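Local structure of 3-oxosteroid 1-dehydrogenase (Sterolibacterium denitrificans, 7P18) at residues M317-W322 with F366-Y371; P116-H121 with S361-F366; G497-L502 with S528-G533; P324-P329 with M489-G494. The protein probably catalyses the FAD-dependent 1,2-dehydrogenation of 3-oxosteroids to 3-oxo-Delta(1)-steroids, handing the electrons on to an acceptor. All coordinates share one frame; numbering follows the deposited sequence.

Contact 1 packs helix 363-377 on the antiparallel sheet, contact 2 docks a loop on the start of that helix, contact 3 joins the end of strand 486-502 to a loop, and contact 4 pairs two sheet strands. Contact 1 sits centrally, about 13 Å centre to centre from contacts 2 and 3 and about 14 Å from contact 4. It shares helix 363-377 and Phe366 with contact 2 and strand 320-326 with contact 4. Contacts 3 and 4 use different parts of strand 486-502, centres about 23 Å apart. Along the chain the order is 116-121, 317-322, 324-329, 361-366, 366-371, 489-494, 497-502 and 528-533. Helix 363-377 carries Tyr363, a steroid-pocket residue, against both the sheet and the loop 116-121.

Contact 1: residues M317-W322 with F366-Y371; sequences MDWAWW and FGAAMY
Trp322 lies against the backbone of Gly367 and Ala368 and reaches on to the ring of Tyr371. Its CB rests 3.5 Å from Gly367 CA, close enough that any side chain at position 367 would collide with it, which is why glycine suits this turn of the helix. Further out, Trp322 CD1 comes within 3.6 Å of Ala368 N. The six-membered ring then takes Tyr371 CE2 over one face, the nearest approach being 3.7 Å from Trp322 CH2 to Tyr371 CE2. The two rings meet obliquely, their planes 48° apart. With CG beside the backbone N and anti to the carbonyl carbon (chi1 -49°), the Trp322 indole is directed at the helix. The element formed here is a helix packed across a sheet: strand 320-322 runs at 97° to helix segment 366-371, with short-segment axes 8.3 Å apart at closest, a spacing suited to the small residues Gly367 and Ala368. With an alanine here in place of Trp322, a gap would probably open between strand and helix, and the Tyr371 ring would lose the indole face it packs on. A looser touch comes from Trp319 CH2, which lies 4.3 Å from Ala368 CB. Behind the contact, Ala320 O sits 3.5 Å above the opposite face of the Trp322 ring, so the indole lies between the Ala320 carbonyl oxygen on one face and Tyr371 CE2 on the other. Tyr371 is fixed at its far end by a hydrogen bond from OH to Pro287 O, while Leu364, one helical turn before Ala368, packs on both Trp319 and Trp322.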
loop_
_atom_site.group_PDB
_atom_site.type_symbol
_atom_site.label_atom_id
_atom_site.label_comp_id
_atom_site.label_asym_id
_atom_site.label_seq_id
_atom_site.Cartn_x
_atom_site.Cartn_y
_atom_site.Cartn_z
ATOM N N MET A 317 11.333 13.284 -3.698
ATOM C CA MET A 317 10.928 13.528 -2.280
ATOM C C MET A 317 9.598 14.302 -2.231
ATOM O O MET A 317 8.977 14.311 -1.161
ATOM C CB MET A 317 12.034 14.259 -1.540
ATOM C CG MET A 317 13.261 13.391 -1.329
ATOM S SD MET A 317 13.037 12.094 -0.186
ATOM C CE MET A 317 13.148 12.993 1.374
ATOM N N ASP A 318 9.197 14.899 -3.334
ATOM C CA ASP A 318 7.933 15.679 -3.419
ATOM C C ASP A 318 6.729 14.752 -3.679
ATOM O O ASP A 318 5.596 15.269 -3.653
ATOM C CB ASP A 318 8.073 16.828 -4.420
ATOM C CG ASP A 318 8.434 16.422 -5.838
ATOM O OD1 ASP A 318 9.114 15.428 -6.016
ATOM O OD2 ASP A 318 7.982 17.078 -6.740
ATOM N N TRP A 319 6.942 13.433 -3.853
ATOM C CA TRP A 319 5.845 12.479 -4.163
ATOM C C TRP A 319 5.531 11.582 -2.962
ATOM O O TRP A 319 6.451 11.108 -2.259
ATOM C CB TRP A 319 6.196 11.638 -5.408
ATOM C CG TRP A 319 5.830 12.360 -6.665
ATOM C CD1 TRP A 319 6.468 13.432 -7.191
ATOM C CD2 TRP A 319 4.653 12.187 -7.457
ATOM N NE1 TRP A 319 5.823 13.896 -8.290
ATOM C CE2 TRP A 319 4.708 13.142 -8.491
ATOM C CE3 TRP A 319 3.597 11.271 -7.449
ATOM C CZ2 TRP A 319 3.737 13.247 -9.478
ATOM C CZ3 TRP A 319 2.643 11.363 -8.438
ATOM C CH2 TRP A 319 2.708 12.329 -9.433
ATOM N N ALA A 320 4.246 11.296 -2.759
ATOM C CA ALA A 320 3.793 10.271 -1.810
ATOM C C ALA A 320 2.959 9.254 -2.593
ATOM O O ALA A 320 2.465 9.574 -3.713
ATOM C CB ALA A 320 3.014 10.869 -0.651
ATOM N N TRP A 321 2.776 8.102 -1.993
ATOM C CA TRP A 321 1.838 7.092 -2.507
ATOM C C TRP A 321 0.427 7.549 -2.091
ATOM O O TRP A 321 -0.092 7.040 -1.093
ATOM C CB TRP A 321 2.193 5.705 -1.996
ATOM C CG TRP A 321 3.558 5.160 -2.334
ATOM C CD1 TRP A 321 4.569 4.909 -1.462
ATOM C CD2 TRP A 321 3.977 4.571 -3.579
ATOM N NE1 TRP A 321 5.608 4.253 -2.085
ATOM C CE2 TRP A 321 5.287 4.081 -3.398
ATOM C CE3 TRP A 321 3.413 4.496 -4.842
ATOM C CZ2 TRP A 321 5.982 3.427 -4.414
ATOM C CZ3 TRP A 321 4.097 3.870 -5.857
ATOM C CH2 TRP A 321 5.371 3.345 -5.640
ATOM N N TRP A 322 -0.134 8.511 -2.809
ATOM C CA TRP A 322 -1.426 9.146 -2.405
ATOM C C TRP A 322 -2.523 8.073 -2.343
ATOM O O TRP A 322 -2.515 7.083 -3.145
ATOM C CB TRP A 322 -1.855 10.286 -3.328
ATOM C CG TRP A 322 -0.799 11.298 -3.624
ATOM C CD1 TRP A 322 -0.238 11.562 -4.833
ATOM C CD2 TRP A 322 -0.207 12.225 -2.682
ATOM N NE1 TRP A 322 0.676 12.580 -4.702
ATOM C CE2 TRP A 322 0.752 12.964 -3.393
ATOM C CE3 TRP A 322 -0.353 12.456 -1.313
ATOM C CZ2 TRP A 322 1.516 13.969 -2.791
ATOM C CZ3 TRP A 322 0.454 13.401 -0.701
ATOM C CH2 TRP A 322 1.355 14.168 -1.444
ATOM N N PHE A 366 -5.373 9.848 -8.411
ATOM C CA PHE A 366 -6.498 10.532 -7.722
ATOM C C PHE A 366 -5.933 11.600 -6.762
ATOM O O PHE A 366 -6.353 12.756 -6.839
ATOM C CB PHE A 366 -7.378 9.486 -7.053
ATOM C CG PHE A 366 -8.657 10.049 -6.480
ATOM C CD1 PHE A 366 -8.610 10.787 -5.313
ATOM C CD2 PHE A 366 -9.894 9.752 -7.053
ATOM C CE1 PHE A 366 -9.761 11.316 -4.772
ATOM C CE2 PHE A 366 -11.056 10.245 -6.487
ATOM C CZ PHE A 366 -10.986 11.018 -5.332
ATOM N N GLY A 367 -5.017 11.229 -5.858
ATOM C CA GLY A 367 -4.310 12.170 -4.962
ATOM C C GLY A 367 -3.660 13.301 -5.738
ATOM O O GLY A 367 -3.883 14.502 -5.390
ATOM N N ALA A 368 -2.923 12.989 -6.799
ATOM C CA ALA A 368 -2.244 14.014 -7.613
ATOM C C ALA A 368 -3.273 14.981 -8.193
ATOM O O ALA A 368 -2.993 16.188 -8.218
ATOM C CB ALA A 368 -1.425 13.382 -8.705
ATOM N N ALA A 369 -4.440 14.489 -8.612
ATOM C CA ALA A 369 -5.487 15.313 -9.232
ATOM C C ALA A 369 -6.111 16.220 -8.165
ATOM O O ALA A 369 -6.554 17.307 -8.556
ATOM C CB ALA A 369 -6.542 14.450 -9.896
ATOM N N MET A 370 -6.205 15.776 -6.915
ATOM C CA MET A 370 -6.738 16.644 -5.803
ATOM C C MET A 370 -5.824 17.881 -5.688
ATOM O O MET A 370 -6.328 19.020 -5.689
ATOM C CB MET A 370 -6.791 15.897 -4.475
ATOM C CG MET A 370 -7.838 14.789 -4.427
ATOM S SD MET A 370 -7.783 13.840 -2.961
ATOM C CE MET A 370 -8.255 15.028 -1.698
ATOM N N TYR A 371 -4.513 17.675 -5.686
ATOM C CA TYR A 371 -3.528 18.795 -5.601
ATOM C C TYR A 371 -3.626 19.644 -6.857
ATOM O O TYR A 371 -3.578 20.892 -6.774
ATOM C CB TYR A 371 -2.120 18.290 -5.302
ATOM C CG TYR A 371 -1.872 17.954 -3.858
ATOM C CD1 TYR A 371 -1.737 18.953 -2.894
ATOM C CD2 TYR A 371 -1.833 16.644 -3.418
ATOM C CE1 TYR A 371 -1.515 18.645 -1.561
ATOM C CE2 TYR A 371 -1.597 16.317 -2.100
ATOM C CZ TYR A 371 -1.478 17.326 -1.154
ATOM O OH TYR A 371 -1.240 16.979 0.127
#

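Contact 2: residues P116-H121 with S361-F366. With ANB (androsta-1,4-diene-3,17-dione), chain D.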
loop_
_atom_site.group_PDB
_atom_site.type_symbol
_atom_site.label_atom_id
_atom_site.label_comp_id
_atom_site.label_asym_id
_atom_site.label_seq_id
_atom_site.Cartn_x
_atom_site.Cartn_y
_atom_site.Cartn_z
ATOM N N PRO A 116 -6.508 -6.185 -13.427
ATOM C CA PRO A 116 -5.779 -5.542 -14.510
ATOM C C PRO A 116 -4.681 -4.600 -14.027
ATOM O O PRO A 116 -4.809 -4.026 -12.945
ATOM C CB PRO A 116 -6.839 -4.714 -15.253
ATOM C CG PRO A 116 -8.140 -5.244 -14.707
ATOM C CD PRO A 116 -7.850 -5.637 -13.293
ATOM N N ASP A 117 -3.619 -4.485 -14.836
ATOM C CA ASP A 117 -2.615 -3.404 -14.657
ATOM C C ASP A 117 -3.340 -2.042 -14.626
ATOM O O ASP A 117 -4.398 -1.875 -15.257
ATOM C CB ASP A 117 -1.572 -3.451 -15.756
ATOM C CG ASP A 117 -0.629 -4.637 -15.650
ATOM O OD1 ASP A 117 -0.595 -5.288 -14.571
ATOM O OD2 ASP A 117 0.059 -4.881 -16.642
ATOM N N TYR A 118 -2.774 -1.059 -13.931
ATOM C CA TYR A 118 -3.492 0.227 -13.691
ATOM C C TYR A 118 -3.560 1.119 -14.922
ATOM O O TYR A 118 -4.356 2.047 -14.918
ATOM C CB TYR A 118 -2.866 0.923 -12.480
ATOM C CG TYR A 118 -3.262 0.327 -11.147
ATOM C CD1 TYR A 118 -3.929 -0.890 -11.020
ATOM C CD2 TYR A 118 -2.940 0.994 -9.981
ATOM C CE1 TYR A 118 -4.249 -1.424 -9.781
ATOM C CE2 TYR A 118 -3.269 0.488 -8.738
ATOM C CZ TYR A 118 -3.949 -0.710 -8.631
ATOM O OH TYR A 118 -4.231 -1.180 -7.374
ATOM N N TYR A 119 -2.657 0.978 -15.894
ATOM C CA TYR A 119 -2.550 1.906 -17.034
ATOM C C TYR A 119 -2.835 1.135 -18.327
ATOM O O TYR A 119 -1.905 0.761 -19.056
ATOM C CB TYR A 119 -1.174 2.575 -17.093
ATOM C CG TYR A 119 -0.724 3.297 -15.849
ATOM C CD1 TYR A 119 -1.478 4.309 -15.259
ATOM C CD2 TYR A 119 0.489 2.990 -15.270
ATOM C CE1 TYR A 119 -1.034 4.955 -14.102
ATOM C CE2 TYR A 119 0.941 3.634 -14.130
ATOM C CZ TYR A 119 0.202 4.659 -13.577
ATOM O OH TYR A 119 0.692 5.275 -12.462
ATOM N N GLN A 120 -4.108 0.832 -18.584
ATOM C CA GLN A 120 -4.477 -0.031 -19.725
ATOM C C GLN A 120 -4.155 0.708 -21.037
ATOM O O GLN A 120 -4.000 0.031 -22.070
ATOM C CB GLN A 120 -5.954 -0.407 -19.649
ATOM C CG GLN A 120 -6.246 -1.409 -18.543
ATOM C CD GLN A 120 -5.580 -2.743 -18.751
ATOM O OE1 GLN A 120 -5.718 -3.344 -19.799
ATOM N NE2 GLN A 120 -4.806 -3.191 -17.756
ATOM N N HIS A 121 -4.058 2.033 -21.014
ATOM C CA HIS A 121 -3.738 2.840 -22.222
ATOM C C HIS A 121 -2.241 2.780 -22.567
ATOM O O HIS A 121 -1.894 3.291 -23.623
ATOM C CB HIS A 121 -4.175 4.267 -22.015
ATOM C CG HIS A 121 -3.535 4.900 -20.820
ATOM N ND1 HIS A 121 -4.074 4.762 -19.525
ATOM C CD2 HIS A 121 -2.392 5.611 -20.678
ATOM C CE1 HIS A 121 -3.307 5.428 -18.674
ATOM N NE2 HIS A 121 -2.262 5.927 -19.342
ATOM N N SER A 361 -10.256 6.500 -10.955
ATOM C CA SER A 361 -8.786 6.679 -11.152
ATOM C C SER A 361 -8.046 5.772 -10.160
ATOM O O SER A 361 -8.411 5.675 -8.993
ATOM C CB SER A 361 -8.367 8.114 -10.999
ATOM O OG SER A 361 -6.943 8.229 -10.928
ATOM N N PRO A 362 -6.911 5.156 -10.552
ATOM C CA PRO A 362 -5.983 4.624 -9.560
ATOM C C PRO A 362 -5.725 5.690 -8.482
ATOM O O PRO A 362 -5.701 6.879 -8.816
ATOM C CB PRO A 362 -4.702 4.328 -10.360
ATOM C CG PRO A 362 -5.242 4.066 -11.770
ATOM C CD PRO A 362 -6.395 5.048 -11.931
ATOM N N TYR A 363 -5.518 5.234 -7.238
ATOM C CA TYR A 363 -5.421 6.130 -6.048
ATOM C C TYR A 363 -4.242 7.100 -6.181
ATOM O O TYR A 363 -4.392 8.264 -5.721
ATOM C CB TYR A 363 -5.371 5.353 -4.741
ATOM C CG TYR A 363 -4.748 3.982 -4.811
ATOM C CD1 TYR A 363 -5.481 2.920 -5.315
ATOM C CD2 TYR A 363 -3.484 3.731 -4.344
ATOM C CE1 TYR A 363 -4.952 1.640 -5.365
ATOM C CE2 TYR A 363 -2.934 2.447 -4.403
ATOM C CZ TYR A 363 -3.660 1.405 -4.941
ATOM O OH TYR A 363 -3.151 0.123 -5.053
ATOM N N LEU A 364 -3.100 6.698 -6.745
ATOM C CA LEU A 364 -1.956 7.641 -6.883
ATOM C C LEU A 364 -2.355 8.858 -7.702
ATOM O O LEU A 364 -2.156 10.017 -7.249
ATOM C CB LEU A 364 -0.762 6.923 -7.521
ATOM C CG LEU A 364 0.468 7.787 -7.746
ATOM C CD1 LEU A 364 1.128 8.181 -6.448
ATOM C CD2 LEU A 364 1.490 7.064 -8.619
ATOM N N GLU A 365 -2.944 8.635 -8.872
ATOM C CA GLU A 365 -3.343 9.719 -9.792
ATOM C C GLU A 365 -4.500 10.507 -9.185
ATOM O O GLU A 365 -4.568 11.715 -9.457
ATOM C CB GLU A 365 -3.679 9.145 -11.164
ATOM C CG GLU A 365 -2.409 8.875 -11.986
ATOM C CD GLU A 365 -1.659 7.623 -11.632
ATOM O OE1 GLU A 365 -2.302 6.730 -11.054
ATOM O OE2 GLU A 365 -0.418 7.559 -11.927
ATOM N N PHE A 366 -5.373 9.848 -8.411
ATOM C CA PHE A 366 -6.498 10.532 -7.722
ATOM C C PHE A 366 -5.933 11.600 -6.762
ATOM O O PHE A 366 -6.353 12.756 -6.839
ATOM C CB PHE A 366 -7.378 9.486 -7.053
ATOM C CG PHE A 366 -8.657 10.049 -6.480
ATOM C CD1 PHE A 366 -8.610 10.787 -5.313
ATOM C CD2 PHE A 366 -9.894 9.752 -7.053
ATOM C CE1 PHE A 366 -9.761 11.316 -4.772
ATOM C CE2 PHE A 366 -11.056 10.245 -6.487
ATOM C CZ PHE A 366 -10.986 11.018 -5.332
HETATM C C1 ANB D . -3.955 -1.567 -2.253
HETATM C C10 ANB D . -4.836 -2.692 -2.708
HETATM C C11 ANB D . -6.340 -2.435 -0.585
HETATM C C12 ANB D . -7.253 -3.111 0.449
HETATM C C13 ANB D . -8.174 -4.114 -0.221
HETATM C C14 ANB D . -7.292 -5.164 -0.912
HETATM C C15 ANB D . -8.268 -6.300 -1.249
HETATM C C16 ANB D . -9.240 -6.316 -0.055
HETATM C C17 ANB D . -9.020 -5.008 0.675
HETATM C C18 ANB D . -9.196 -3.439 -1.167
HETATM C C19 ANB D . -5.864 -2.084 -3.702
HETATM C C2 ANB D . -2.801 -1.237 -2.836
HETATM C C3 ANB D . -2.157 -2.144 -3.784
HETATM C C4 ANB D . -2.760 -3.469 -3.851
HETATM C C5 ANB D . -4.007 -3.729 -3.435
HETATM C C6 ANB D . -4.669 -5.040 -3.757
HETATM C C7 ANB D . -5.462 -5.626 -2.598
HETATM C C8 ANB D . -6.405 -4.585 -2.009
HETATM C C9 ANB D . -5.559 -3.397 -1.495
HETATM O O1 ANB D . -1.160 -1.822 -4.443
HETATM O O2 ANB D . -9.467 -4.732 1.765
#
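Tyr118 and Tyr119 both hold CG anti to the carbonyl carbon (chi1 -55° in Tyr119), yet their rings reach different parts of the facing segment: Tyr118 meets Pro362 and Tyr363, Tyr119 meets Glu365. The Glu365 chain, bent at chi2 (79°), brings its carboxylate back to the Tyr119 hydroxyl. The motif is a loop docked on the start of helix 363-377, with Pro362 at the N-cap position and Tyr363 in the steroid pocket. Pro362, with no N-H to satisfy, offers its ring as an apolar surface: CB lies 3.8 Å from Tyr118 CD2, the two side chains passing alongside in opposite senses. Tyr119 OH donates to Glu365 OE2 at 2.6 Å, meeting it on the syn side and 26° out of the carboxylate plane, the carboxylate lying at the edge of the phenol ring. The same hydroxyl is also hydrogen-bonded to Tyr536 N, so it ties the loop to both the helix and a steroid-pocket residue. A phenylalanine in place of Tyr119 would probably leave this carboxylate oxygen and Tyr536 N each without that partner. Ring contacts with Tyr536 and Phe338, both edge-to-face, steady Tyr363 in turn. Its OH comes to the edge of the Tyr118 ring and hydrogen-bonds Tyr118 OH at 2.9 Å, while the steroid ketone O1 lies 2.8 Å from Tyr363 OH.

Contact 3: residues G497-L502 with S528-G533; sequences GTKGGL and SASVMG
Backbone bonds fasten Lys499 and Leu502 to the loop 528-533. Ala529 N donates to Leu502 O at 2.9 Å, and Ser530 N to Lys499 O at 3.1 Å. Between these bonds Gly501 runs so near the loop that a side chain there would strike Ser528 C, so glycine suits the position. Charged and polar side-chain bonds come next. The Lys499 chain stays extended until chi4, where a bend (-52°) turns NZ to Gly533 O, 2.7 Å away, with the amine above the carbonyl plane. NZ also makes a weak bond to Ser530 OG and a further one to Ala535 O, so loop oxygens largely replace solvent around this buried amine. Ser530 OG in turn accepts from Met532 N at 3.0 Å, which fixes the hydroxyl where the lysine can use it. Water mediates a third kind of link: one molecule donates to both Leu502 O and Ala529 O, while another sits between Lys499 O and Ser528 O. Leu502 and Ser528 form a single beta bridge, after which the chain makes a type I turn from Ser530 to Gly533, whose positive phi favours glycine, with an ST turn at Ser530; this loop follows the FAD-binding Asn526.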
loop_
_atom_site.group_PDB
_atom_site.type_symbol
_atom_site.label_atom_id
_atom_site.label_comp_id
_atom_site.label_asym_id
_atom_site.label_seq_id
_atom_site.Cartn_x
_atom_site.Cartn_y
_atom_site.Cartn_z
ATOM N N GLY A 497 2.217 5.908 2.546
ATOM C CA GLY A 497 3.683 6.069 2.659
ATOM C C GLY A 497 4.172 7.146 1.716
ATOM O O GLY A 497 3.462 7.474 0.776
ATOM N N THR A 498 5.388 7.665 1.947
ATOM C CA THR A 498 6.090 8.518 0.987
ATOM C C THR A 498 6.726 7.641 -0.111
ATOM O O THR A 498 6.977 6.437 0.115
ATOM C CB THR A 498 7.061 9.430 1.751
ATOM O OG1 THR A 498 7.766 8.559 2.638
ATOM C CG2 THR A 498 6.285 10.483 2.513
ATOM N N LYS A 499 6.952 8.226 -1.269
ATOM C CA LYS A 499 7.366 7.540 -2.521
ATOM C C LYS A 499 8.831 7.827 -2.866
ATOM O O LYS A 499 9.460 7.019 -3.593
ATOM C CB LYS A 499 6.469 8.050 -3.654
ATOM C CG LYS A 499 6.442 7.237 -4.936
ATOM C CD LYS A 499 5.645 7.904 -6.056
ATOM C CE LYS A 499 5.026 6.942 -7.052
ATOM N NZ LYS A 499 6.014 5.975 -7.613
ATOM N N GLY A 500 9.360 8.957 -2.415
ATOM C CA GLY A 500 10.742 9.379 -2.666
ATOM C C GLY A 500 11.623 8.898 -1.553
ATOM O O GLY A 500 11.106 8.438 -0.572
ATOM N N GLY A 501 12.937 9.002 -1.715
ATOM C CA GLY A 501 13.870 8.543 -0.690
ATOM C C GLY A 501 15.269 8.462 -1.228
ATOM O O GLY A 501 15.566 9.110 -2.248
ATOM N N LEU A 502 16.083 7.681 -0.556
ATOM C CA LEU A 502 17.511 7.530 -0.905
ATOM C C LEU A 502 17.618 6.938 -2.312
ATOM O O LEU A 502 16.933 5.964 -2.619
ATOM C CB LEU A 502 18.178 6.633 0.130
ATOM C CG LEU A 502 18.107 7.105 1.580
ATOM C CD1 LEU A 502 18.901 6.184 2.465
ATOM C CD2 LEU A 502 18.595 8.533 1.717
ATOM N N SER A 528 13.609 4.139 0.125
ATOM C CA SER A 528 14.341 4.399 -1.129
ATOM C C SER A 528 13.444 5.179 -2.088
ATOM O O SER A 528 12.222 5.066 -2.035
ATOM C CB SER A 528 14.858 3.083 -1.747
ATOM O OG SER A 528 13.804 2.358 -2.371
ATOM N N ALA A 529 14.047 5.933 -2.979
ATOM C CA ALA A 529 13.350 6.521 -4.141
ATOM C C ALA A 529 12.785 5.400 -5.018
ATOM O O ALA A 529 13.534 4.462 -5.379
ATOM C CB ALA A 529 14.285 7.399 -4.913
ATOM N N SER A 530 11.493 5.499 -5.347
ATOM C CA SER A 530 10.675 4.484 -6.036
ATOM C C SER A 530 11.255 4.146 -7.413
ATOM O O SER A 530 11.434 5.065 -8.269
ATOM C CB SER A 530 9.261 4.959 -6.204
ATOM O OG SER A 530 8.499 4.000 -6.911
ATOM N N VAL A 531 11.401 2.846 -7.670
ATOM C CA VAL A 531 11.807 2.337 -9.016
ATOM C C VAL A 531 10.697 2.653 -10.007
ATOM O O VAL A 531 10.923 2.569 -11.208
ATOM C CB VAL A 531 12.138 0.828 -8.956
ATOM C CG1 VAL A 531 10.867 -0.016 -8.768
ATOM C CG2 VAL A 531 12.928 0.412 -10.200
ATOM N N MET A 532 9.500 2.993 -9.510
ATOM C CA MET A 532 8.323 3.249 -10.347
ATOM C C MET A 532 8.190 4.743 -10.658
ATOM O O MET A 532 7.202 5.139 -11.301
ATOM C CB MET A 532 7.073 2.673 -9.673
ATOM C CG MET A 532 7.157 1.162 -9.446
ATOM S SD MET A 532 7.426 0.285 -11.040
ATOM C CE MET A 532 7.511 -1.396 -10.423
ATOM N N GLY A 533 9.193 5.544 -10.315
ATOM C CA GLY A 533 9.187 6.971 -10.676
ATOM C C GLY A 533 8.011 7.716 -10.047
ATOM O O GLY A 533 7.805 7.597 -8.836
HETATM O O HOH W 1 9.704 4.082 -2.690
HETATM O O HOH W 2 16.302 4.307 -4.877
#

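Contact 4: residues P324-P329 with M489-G494; sequences PSIHVP and MRVDAG
Antiparallel pairing of strand 320-326 with strand 486-502 sets Pro324 and Ser325 opposite Ala493 and Asp492 within the larger sheet. Ser325 and Asp492 are the hydrogen-bonded pair: Asp492 N donates to Ser325 O at 2.8 Å, in the carbonyl plane, and Ser325 N returns a 3.0 Å bond to Asp492 O. Pro324 and Ala493 are non-hydrogen-bonded, so a residue lacking N-H costs no bond to this neighbour; Pro324 CA instead makes a CA-H...O contact with Asp492 O at 3.3 Å. Ser325 OG, between its backbone N and carbonyl carbon (chi1 73°), lies over Gly494, where a side chain would clash with it. That hydroxyl is bound to Trp292 O and Gln334 NE2, and Gln334 NE2 also holds Asp492 OD2. Further along, Ile326 CG2 meets Met489 CE at 4.1 Å, the flexible thioether crossing the branched chain at about a right angle. Beside His327, one water accepts from His327 N at 3.1 Å and from Arg490 NE at 3.0 Å, lying in the guanidinium plane. Arg490 runs alongside His327, its NH2 3.8 Å from His327 CB, and this nearby positive charge would probably disfavour protonation of the imidazole.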
loop_
_atom_site.group_PDB
_atom_site.type_symbol
_atom_site.label_atom_id
_atom_site.label_comp_id
_atom_site.label_asym_id
_atom_site.label_seq_id
_atom_site.Cartn_x
_atom_site.Cartn_y
_atom_site.Cartn_z
ATOM N N PRO A 324 -7.010 8.667 -1.440
ATOM C CA PRO A 324 -8.093 9.389 -0.770
ATOM C C PRO A 324 -8.357 8.662 0.548
ATOM O O PRO A 324 -8.432 7.467 0.558
ATOM C CB PRO A 324 -9.297 9.313 -1.735
ATOM C CG PRO A 324 -8.969 8.172 -2.667
ATOM C CD PRO A 324 -7.443 8.134 -2.738
ATOM N N SER A 325 -8.480 9.399 1.664
ATOM C CA SER A 325 -8.609 8.751 2.994
ATOM C C SER A 325 -9.710 9.429 3.824
ATOM O O SER A 325 -10.032 10.607 3.564
ATOM C CB SER A 325 -7.307 8.723 3.769
ATOM O OG SER A 325 -7.016 10.031 4.239
ATOM N N ILE A 326 -10.208 8.674 4.800
ATOM C CA ILE A 326 -11.403 9.010 5.640
ATOM C C ILE A 326 -11.015 8.947 7.121
ATOM O O ILE A 326 -10.554 7.875 7.610
ATOM C CB ILE A 326 -12.552 8.014 5.376
ATOM C CG1 ILE A 326 -12.968 7.964 3.906
ATOM C CG2 ILE A 326 -13.752 8.285 6.289
ATOM C CD1 ILE A 326 -13.431 9.254 3.339
ATOM N N HIS A 327 -11.336 10.019 7.831
ATOM C CA HIS A 327 -11.152 10.119 9.293
ATOM C C HIS A 327 -12.205 9.208 9.942
ATOM O O HIS A 327 -13.409 9.293 9.550
ATOM C CB HIS A 327 -11.301 11.555 9.763
ATOM C CG HIS A 327 -11.481 11.657 11.234
ATOM N ND1 HIS A 327 -10.457 11.429 12.122
ATOM C CD2 HIS A 327 -12.585 11.907 11.962
ATOM C CE1 HIS A 327 -10.933 11.524 13.346
ATOM N NE2 HIS A 327 -12.233 11.818 13.276
ATOM N N VAL A 328 -11.750 8.353 10.825
ATOM C CA VAL A 328 -12.617 7.548 11.723
ATOM C C VAL A 328 -12.310 7.916 13.162
ATOM O O VAL A 328 -11.202 7.676 13.640
ATOM C CB VAL A 328 -12.437 6.050 11.503
ATOM C CG1 VAL A 328 -13.374 5.251 12.393
ATOM C CG2 VAL A 328 -12.675 5.725 10.036
ATOM N N PRO A 329 -13.312 8.413 13.922
ATOM C CA PRO A 329 -13.079 8.751 15.342
ATOM C C PRO A 329 -12.462 7.582 16.118
ATOM O O PRO A 329 -12.854 6.458 15.967
ATOM C CB PRO A 329 -14.472 9.131 15.869
ATOM C CG PRO A 329 -15.216 9.590 14.614
ATOM C CD PRO A 329 -14.684 8.716 13.489
ATOM N N MET A 489 -19.052 12.271 2.217
ATOM C CA MET A 489 -17.869 11.867 2.996
ATOM C C MET A 489 -16.704 12.777 2.566
ATOM O O MET A 489 -16.666 13.262 1.414
ATOM C CB MET A 489 -17.556 10.387 2.804
ATOM C CG MET A 489 -18.670 9.517 3.375
ATOM S SD MET A 489 -18.421 7.754 3.070
ATOM C CE MET A 489 -17.156 7.355 4.278
ATOM N N ARG A 490 -15.897 13.131 3.545
ATOM C CA ARG A 490 -14.736 14.022 3.368
ATOM C C ARG A 490 -13.537 13.173 2.940
ATOM O O ARG A 490 -13.061 12.361 3.744
ATOM C CB ARG A 490 -14.445 14.768 4.672
ATOM C CG ARG A 490 -13.222 15.677 4.580
ATOM C CD ARG A 490 -12.791 16.226 5.944
ATOM N NE ARG A 490 -12.941 15.248 7.004
ATOM C CZ ARG A 490 -13.551 15.452 8.177
ATOM N NH1 ARG A 490 -13.885 16.676 8.561
ATOM N NH2 ARG A 490 -13.747 14.419 8.983
ATOM N N VAL A 491 -13.067 13.404 1.734
ATOM C CA VAL A 491 -11.903 12.681 1.165
ATOM C C VAL A 491 -10.642 13.552 1.349
ATOM O O VAL A 491 -10.455 14.572 0.644
ATOM C CB VAL A 491 -12.191 12.299 -0.294
ATOM C CG1 VAL A 491 -10.998 11.638 -0.864
ATOM C CG2 VAL A 491 -13.366 11.328 -0.391
ATOM N N ASP A 492 -9.790 13.122 2.251
ATOM C CA ASP A 492 -8.500 13.805 2.505
ATOM C C ASP A 492 -7.453 13.330 1.493
ATOM O O ASP A 492 -7.574 12.182 0.972
ATOM C CB ASP A 492 -8.051 13.536 3.939
ATOM C CG ASP A 492 -8.792 14.391 4.960
ATOM O OD1 ASP A 492 -8.920 15.578 4.697
ATOM O OD2 ASP A 492 -9.236 13.820 5.991
ATOM N N ALA A 493 -6.447 14.150 1.217
ATOM C CA ALA A 493 -5.289 13.710 0.379
ATOM C C ALA A 493 -4.390 12.854 1.251
ATOM O O ALA A 493 -3.376 13.394 1.760
ATOM C CB ALA A 493 -4.551 14.918 -0.172
ATOM N N GLY A 494 -4.803 11.611 1.499
ATOM C CA GLY A 494 -4.075 10.625 2.298
ATOM C C GLY A 494 -2.916 9.987 1.534
ATOM O O GLY A 494 -2.625 10.398 0.410
HETATM O O HOH W 3 -11.802 12.564 6.173
HETATM O O HOH W 4 -14.369 11.441 8.160
#